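Local coordinates for protein 6-phosphogluconolactonase (Leishmania braziliensis, PDB 3CSS) that probably catalyses the hydrolysis of 6-phosphogluconolactone to 6-phosphogluconate, a step in the oxidative stage of the pentose phosphate pathway, at residues D166-S171 / P193-K198; L161-D166 / R244-C249; V69-G74 / K93-D98. All blocks are in the same frame, centred on the assembly; numbering follows the deposited sequence.

Contact 1 (D166-S171 / P193-K198)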
# COMPACT_ATOMS: atom_id res chain seq x y z
N ASP A 166 -11.96 0.73 -9.98
CA ASP A 166 -11.47 -0.07 -11.10
C ASP A 166 -10.92 -1.44 -10.68
O ASP A 166 -10.45 -2.21 -11.54
CB ASP A 166 -10.41 0.72 -11.86
CG ASP A 166 -9.11 0.87 -11.09
OD1 ASP A 166 -9.15 0.78 -9.84
OD2 ASP A 166 -8.04 1.07 -11.72
N GLY A 167 -10.93 -1.73 -9.37
CA GLY A 167 -10.40 -3.00 -8.86
C GLY A 167 -8.92 -3.00 -8.52
O GLY A 167 -8.38 -4.03 -8.09
N HIS A 168 -8.22 -1.88 -8.73
CA HIS A 168 -6.80 -1.79 -8.43
C HIS A 168 -6.56 -1.67 -6.91
O HIS A 168 -7.46 -1.29 -6.15
CB HIS A 168 -6.12 -0.64 -9.20
CG HIS A 168 -6.07 0.67 -8.48
ND1 HIS A 168 -7.11 1.57 -8.49
CD2 HIS A 168 -5.08 1.25 -7.77
CE1 HIS A 168 -6.79 2.64 -7.78
NE2 HIS A 168 -5.55 2.47 -7.34
N THR A 169 -5.34 -1.97 -6.51
CA THR A 169 -4.86 -1.67 -5.17
C THR A 169 -3.39 -1.21 -5.35
O THR A 169 -2.77 -1.44 -6.41
CB THR A 169 -4.99 -2.89 -4.22
OG1 THR A 169 -4.70 -2.50 -2.87
CG2 THR A 169 -4.08 -4.06 -4.66
N ALA A 170 -2.85 -0.54 -4.34
CA ALA A 170 -1.54 0.11 -4.47
C ALA A 170 -1.54 0.90 -5.79
O ALA A 170 -2.49 1.63 -6.04
CB ALA A 170 -0.42 -0.93 -4.41
N SER A 171 -0.50 0.81 -6.62
CA SER A 171 -0.62 1.29 -8.04
C SER A 171 -0.49 0.10 -9.00
O SER A 171 0.14 0.20 -10.07
CB SER A 171 0.35 2.43 -8.35
OG SER A 171 -0.13 3.65 -7.80
N PRO A 193 -8.27 4.12 -17.01
CA PRO A 193 -9.03 5.27 -17.53
C PRO A 193 -9.86 6.08 -16.52
O PRO A 193 -9.93 7.31 -16.64
CB PRO A 193 -9.93 4.64 -18.58
CG PRO A 193 -9.13 3.52 -19.12
CD PRO A 193 -8.44 2.95 -17.89
N THR A 194 -10.47 5.41 -15.56
CA THR A 194 -11.31 6.09 -14.56
C THR A 194 -10.54 6.74 -13.41
O THR A 194 -11.13 7.50 -12.62
CB THR A 194 -12.32 5.13 -13.95
OG1 THR A 194 -11.62 4.07 -13.26
CG2 THR A 194 -13.29 4.57 -15.04
N MET A 195 -9.24 6.43 -13.29
CA MET A 195 -8.47 6.77 -12.10
C MET A 195 -7.55 7.96 -12.30
O MET A 195 -6.96 8.15 -13.38
CB MET A 195 -7.67 5.56 -11.66
CG MET A 195 -8.56 4.37 -11.28
SD MET A 195 -9.31 4.57 -9.64
CE MET A 195 -11.01 4.94 -10.03
N SER A 196 -7.42 8.74 -11.22
CA SER A 196 -6.61 9.97 -11.21
C SER A 196 -5.77 10.02 -9.93
O SER A 196 -6.09 9.36 -8.94
CB SER A 196 -7.53 11.18 -11.26
OG SER A 196 -8.09 11.27 -12.54
N PRO A 197 -4.69 10.82 -9.92
CA PRO A 197 -4.16 11.69 -10.96
C PRO A 197 -3.51 10.94 -12.12
O PRO A 197 -3.00 9.83 -11.93
CB PRO A 197 -3.11 12.54 -10.21
CG PRO A 197 -2.76 11.79 -9.02
CD PRO A 197 -3.94 10.95 -8.66
N LYS A 198 -3.54 11.55 -13.31
CA LYS A 198 -2.98 10.98 -14.52
C LYS A 198 -1.46 11.20 -14.55
O LYS A 198 -0.95 12.09 -15.23
CB LYS A 198 -3.61 11.61 -15.77
CG LYS A 198 -5.12 11.42 -15.89
CD LYS A 198 -5.49 9.95 -15.91
CE LYS A 198 -6.97 9.73 -16.15
NZ LYS A 198 -7.28 8.27 -16.10
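D166 and T194 bring two irregular loops together, with their CA atoms 7.1 Å apart as the nearest backbone pair, and neither segment forms a helix or strand. M195 makes most of the contact from the 193-198 side. Its chain kinks twice, about CB-CG and CG-SD, and successive atoms meet two different residues. The first is D166, where M195 CG packs against the carboxylate, 3.4 Å from D166 OD2. The second is H168. M195 SD approaches H168 CE1 to 3.7 Å and lies 4.6 Å from the centroid of the H168 ring. This is a Met-aromatic contact, but an oblique one, 72° off the ring normal. T194 adds a lighter touch, with its OG1 3.8 Å from D166 CB.

D166, G167 and H168 belong to the Asp-Gly-His-Thr-Ala-Ser run that marks 6-phosphogluconolactonases. In relatives this loop lies at the active site, and the same role is likely here. The loop is shaped by D166 OD1, which accepts two bonds. H168 N donates to D166 OD1 at 3.0 Å, from above the carboxylate plane, closing an Asx turn. H168 ND1 donates to D166 OD1 at 2.6 Å with an N-H...O angle of 161°. It meets the syn lone pair of D166 OD1, and the oxygen lies in the plane of the H168 ring. Together these bonds fix how the ring and the carboxylate are turned. With CG between the backbone N and the carbonyl carbon (chi1 70°), the D166 carboxylate is turned toward the H168 backbone N and ring. S192 OG bonds to the other oxygen, D166 OD2.

The opposing loop is tied to itself. K198 NZ bonds to M195 O at 2.7 Å and also to P193 O. F173 stacks on the H168 ring.

Contact 2 (L161-D166 / R244-C249)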
# COMPACT_ATOMS: atom_id res chain seq x y z
N LEU A 161 -3.49 -0.90 2.40
CA LEU A 161 -3.95 -0.83 1.02
C LEU A 161 -5.33 -0.19 0.95
O LEU A 161 -6.05 -0.13 1.93
CB LEU A 161 -4.02 -2.23 0.38
CG LEU A 161 -2.73 -3.02 0.18
CD1 LEU A 161 -3.13 -4.40 -0.33
CD2 LEU A 161 -1.80 -2.31 -0.80
N GLY A 162 -5.66 0.31 -0.24
CA GLY A 162 -7.01 0.64 -0.58
C GLY A 162 -7.47 -0.08 -1.82
O GLY A 162 -6.69 -0.78 -2.46
N PHE A 163 -8.73 0.13 -2.18
CA PHE A 163 -9.26 -0.37 -3.45
C PHE A 163 -9.75 0.82 -4.25
O PHE A 163 -10.43 1.70 -3.71
CB PHE A 163 -10.47 -1.28 -3.24
CG PHE A 163 -10.16 -2.67 -2.72
CD1 PHE A 163 -8.98 -3.35 -3.04
CD2 PHE A 163 -11.11 -3.33 -1.98
CE1 PHE A 163 -8.79 -4.65 -2.57
CE2 PHE A 163 -10.93 -4.61 -1.53
CZ PHE A 163 -9.78 -5.27 -1.83
N GLY A 164 -9.45 0.82 -5.54
CA GLY A 164 -10.13 1.69 -6.47
C GLY A 164 -11.40 1.06 -7.01
O GLY A 164 -11.55 -0.17 -7.01
N SER A 165 -12.28 1.91 -7.52
CA SER A 165 -13.49 1.43 -8.20
C SER A 165 -13.18 0.61 -9.47
O SER A 165 -14.05 -0.10 -9.97
CB SER A 165 -14.42 2.57 -8.55
OG SER A 165 -13.82 3.41 -9.52
N ASP A 166 -11.96 0.73 -9.98
CA ASP A 166 -11.47 -0.07 -11.10
C ASP A 166 -10.92 -1.44 -10.68
O ASP A 166 -10.45 -2.21 -11.54
CB ASP A 166 -10.41 0.72 -11.86
CG ASP A 166 -9.11 0.87 -11.09
OD1 ASP A 166 -9.15 0.78 -9.84
OD2 ASP A 166 -8.04 1.07 -11.72
N ARG A 244 -7.75 -9.39 -6.89
CA ARG A 244 -7.92 -10.79 -6.53
C ARG A 244 -6.58 -11.49 -6.22
O ARG A 244 -6.58 -12.52 -5.55
CB ARG A 244 -8.71 -11.55 -7.60
CG ARG A 244 -9.14 -12.94 -7.18
CD ARG A 244 -10.03 -13.64 -8.20
NE ARG A 244 -10.27 -15.04 -7.81
CZ ARG A 244 -11.18 -15.47 -6.96
NH1 ARG A 244 -12.01 -14.64 -6.36
NH2 ARG A 244 -11.29 -16.77 -6.71
N PHE A 245 -5.44 -10.93 -6.66
CA PHE A 245 -4.14 -11.51 -6.26
C PHE A 245 -3.96 -11.58 -4.73
O PHE A 245 -3.14 -12.36 -4.22
CB PHE A 245 -2.95 -10.79 -6.92
CG PHE A 245 -2.59 -9.47 -6.29
CD1 PHE A 245 -1.77 -9.41 -5.16
CD2 PHE A 245 -3.06 -8.26 -6.84
CE1 PHE A 245 -1.46 -8.18 -4.58
CE2 PHE A 245 -2.71 -7.03 -6.28
CZ PHE A 245 -1.92 -7.00 -5.14
N LEU A 246 -4.70 -10.75 -4.00
CA LEU A 246 -4.66 -10.80 -2.52
C LEU A 246 -5.02 -12.17 -1.92
O LEU A 246 -4.58 -12.52 -0.82
CB LEU A 246 -5.56 -9.70 -1.95
CG LEU A 246 -5.10 -8.27 -2.16
CD1 LEU A 246 -6.18 -7.29 -1.69
CD2 LEU A 246 -3.72 -7.99 -1.48
N ARG A 247 -5.77 -12.97 -2.66
CA ARG A 247 -6.14 -14.31 -2.22
C ARG A 247 -4.92 -15.19 -2.00
O ARG A 247 -4.99 -16.19 -1.26
CB ARG A 247 -7.06 -14.98 -3.25
CG ARG A 247 -8.44 -14.37 -3.37
CD ARG A 247 -9.38 -15.21 -4.22
NE ARG A 247 -9.69 -16.47 -3.56
CZ ARG A 247 -10.63 -16.61 -2.63
NH1 ARG A 247 -11.39 -15.58 -2.26
NH2 ARG A 247 -10.83 -17.79 -2.07
N ASP A 248 -3.81 -14.85 -2.66
CA ASP A 248 -2.56 -15.62 -2.59
C ASP A 248 -1.53 -15.04 -1.62
O ASP A 248 -0.36 -15.46 -1.63
CB ASP A 248 -1.95 -15.76 -3.98
CG ASP A 248 -2.79 -16.61 -4.91
OD1 ASP A 248 -3.36 -17.61 -4.44
OD2 ASP A 248 -2.87 -16.25 -6.10
N CYS A 249 -1.96 -14.11 -0.78
CA CYS A 249 -1.12 -13.59 0.28
C CYS A 249 -0.77 -14.69 1.25
O CYS A 249 -1.60 -15.50 1.64
CB CYS A 249 -1.80 -12.48 1.05
SG CYS A 249 -1.88 -10.90 0.14
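L161 and F163 meet L246 in a buried apolar contact near the C-terminal end of strand 158-162, in the central sheet of this Rossmann-like alpha/beta fold. L161 is on that parallel strand, and F163 follows in the loop. L246 sits on a 3-10 turn that leads toward strand 252-257.

The two leucines have nearly the same conformation. In each, CD1 continues the chain, anti to CA (chi2 175° in L161 and 173° in L246). L161 uses this methyl, while L246 meets it with the side branch CD2. They reach toward each other tip to tip, with L161 CD1 3.8 Å from L246 CD2.

F163 comes from the direction opposite to L246. Its CB does not point at the 3-10 turn, but CG lies beside the backbone N (chi1 -74°), which carries the ring toward L246. F163 also packs on V217 and A219 of strand 214-219 and on V227, V228 and V231 of helix 225-232. I209 of helix 206-211 packs on L246.

The turn itself is held by backbone bonds, including R247 N to R244 O at 3.0 Å. Outside the apolar patch, R247 CD lies 3.3 Å above the plane of the R244 guanidinium, over its centre. L246 CD1 touches the edge of the F163 ring, near its plane, 3.8 Å from F163 CE1 and 4.1 Å from F163 CZ.

Contact 3 (V69-G74 / K93-D98)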
# COMPACT_ATOMS: atom_id res chain seq x y z
N VAL A 69 8.44 2.10 14.37
CA VAL A 69 7.97 1.83 13.00
C VAL A 69 8.97 2.35 11.97
O VAL A 69 9.48 3.47 12.09
CB VAL A 69 6.58 2.46 12.70
CG1 VAL A 69 6.20 2.25 11.21
CG2 VAL A 69 5.49 1.89 13.62
N GLN A 70 9.26 1.52 10.98
CA GLN A 70 9.96 1.94 9.78
C GLN A 70 8.92 2.08 8.67
O GLN A 70 8.27 1.09 8.29
CB GLN A 70 11.01 0.90 9.38
CG GLN A 70 11.73 1.24 8.06
CD GLN A 70 12.81 0.23 7.73
OE1 GLN A 70 12.54 -0.97 7.68
NE2 GLN A 70 14.03 0.70 7.53
N PHE A 71 8.78 3.31 8.16
CA PHE A 71 7.75 3.68 7.18
C PHE A 71 8.31 3.64 5.76
O PHE A 71 9.40 4.17 5.48
CB PHE A 71 7.23 5.10 7.42
CG PHE A 71 6.48 5.29 8.70
CD1 PHE A 71 5.11 5.15 8.73
CD2 PHE A 71 7.15 5.63 9.87
CE1 PHE A 71 4.39 5.33 9.89
CE2 PHE A 71 6.44 5.82 11.06
CZ PHE A 71 5.05 5.67 11.06
N ILE A 72 7.53 3.05 4.87
CA ILE A 72 7.76 3.11 3.44
C ILE A 72 6.45 3.45 2.75
O ILE A 72 5.38 3.23 3.30
CB ILE A 72 8.35 1.78 2.86
CG1 ILE A 72 7.30 0.66 2.77
CG2 ILE A 72 9.58 1.30 3.73
CD1 ILE A 72 7.84 -0.62 2.07
N LEU A 73 6.55 4.00 1.55
CA LEU A 73 5.36 4.23 0.73
C LEU A 73 5.13 2.98 -0.12
O LEU A 73 5.99 2.55 -0.89
CB LEU A 73 5.53 5.46 -0.16
CG LEU A 73 5.62 6.83 0.51
CD1 LEU A 73 6.05 7.86 -0.54
CD2 LEU A 73 4.30 7.22 1.16
N GLY A 74 3.96 2.37 0.04
CA GLY A 74 3.61 1.21 -0.78
C GLY A 74 3.37 1.49 -2.27
O GLY A 74 3.53 0.61 -3.10
N LYS A 93 1.92 15.71 5.97
CA LYS A 93 1.01 16.64 6.63
C LYS A 93 0.26 15.97 7.76
O LYS A 93 0.08 16.56 8.85
CB LYS A 93 0.02 17.25 5.64
CG LYS A 93 0.65 18.20 4.64
CD LYS A 93 -0.42 18.87 3.80
CE LYS A 93 0.20 19.64 2.62
NZ LYS A 93 -0.68 20.77 2.19
N ALA A 94 -0.16 14.73 7.52
CA ALA A 94 -0.94 14.00 8.50
C ALA A 94 -0.08 13.48 9.65
O ALA A 94 -0.57 13.42 10.78
CB ALA A 94 -1.73 12.84 7.85
N LEU A 95 1.18 13.13 9.38
CA LEU A 95 1.94 12.34 10.35
C LEU A 95 3.47 12.46 10.29
O LEU A 95 4.11 12.69 11.33
CB LEU A 95 1.54 10.86 10.22
CG LEU A 95 2.39 9.82 10.96
CD1 LEU A 95 2.24 9.99 12.48
CD2 LEU A 95 2.05 8.41 10.53
N LEU A 96 4.06 12.29 9.11
CA LEU A 96 5.50 12.09 9.01
C LEU A 96 6.30 13.35 9.30
O LEU A 96 7.50 13.29 9.57
CB LEU A 96 5.90 11.50 7.63
CG LEU A 96 5.25 10.17 7.24
CD1 LEU A 96 5.76 9.70 5.89
CD2 LEU A 96 5.53 9.10 8.30
N ARG A 97 5.63 14.50 9.29
CA ARG A 97 6.29 15.75 9.68
C ARG A 97 6.94 15.64 11.07
O ARG A 97 7.96 16.30 11.33
CB ARG A 97 5.29 16.92 9.62
CG ARG A 97 4.08 16.77 10.52
CD ARG A 97 3.00 17.78 10.18
NE ARG A 97 1.79 17.60 10.98
CZ ARG A 97 1.56 18.18 12.16
NH1 ARG A 97 2.45 18.96 12.72
NH2 ARG A 97 0.41 17.94 12.80
N ASP A 98 6.38 14.81 11.96
CA ASP A 98 6.91 14.67 13.33
C ASP A 98 7.50 13.29 13.62
O ASP A 98 7.74 12.95 14.78
CB ASP A 98 5.81 15.04 14.34
CG ASP A 98 5.44 16.51 14.28
OD1 ASP A 98 6.35 17.37 14.18
OD2 ASP A 98 4.23 16.83 14.36
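L96 lays its CD2 methyl over one face of the F71 ring. L96 CD2 is 4.0 Å from the centroid of the F71 ring and only 11° off the ring normal, a well-centred CH-pi contact. Its nearest ring atom is F71 CG, at 3.9 Å from L96 CD2. V69 lies on the other face, with its CG1 3.5 Å above the F71 ring plane and also over the centre. The F71 ring is thus sandwiched between a methyl of its own strand and a methyl of the helix.

L95 makes the third apolar contact. Its CD2 comes obliquely to the far part of the ring, 3.9 Å from F71 CE1 and 4.1 Å from F71 CZ. The two side chains cross at about a right angle. L95 and L96 are neighbours in sequence, yet both meet F71. The helix has a wider pi-type turn at 93-96, where both residues point toward the strand. The side chains also differ. CG of L95 stands opposite its backbone N (chi1 169°), whereas CG of L96 lies beside its backbone N (chi1 -57°).

No hydrogen bond crosses this contact. L64 of helix 61-65 and L41 of strand 39-43 also pack on F71, and V99 touches it from the loop that follows the helix. The polar contacts lie on the helix side. R97 NE bonds back to K93 O at 2.9 Å, and R97 NH1 is 3.2 Å from D98 OD2. The second is a pairing of charges alone, because the D98 oxygen lies well out of the guanidinium plane. D98 OD2 is also hydrogen-bonded by H57 NE2.

Strand 69-77 is part of the mixed sheet. A helix such as 87-96, packed on a strand of the sheet through apolar side chains, is typical of a Rossmann-like alpha/beta fold.

Overall arrangement
Contacts 1 and 2 are neighbours, with centres 12 Å apart, and they share D166. Contact 1 is nested along the chain inside the loop that contact 2 closes. T169 OG1 probably hydrogen-bonds to G162 O at 2.7 Å, and T169 also packs on L161 and F245. The family's Asp-Gly-His loop, likely part of the active site, thus joins surface contact 1 to the buried packing of contact 2. Contact 3 touches neither: its centre is 22 Å from each, though nearest atoms come to about 4 Å from contact 1 and 6 Å from contact 2. Contacts 2 and 3 reach the same sheet on opposite sides of the chain's centre.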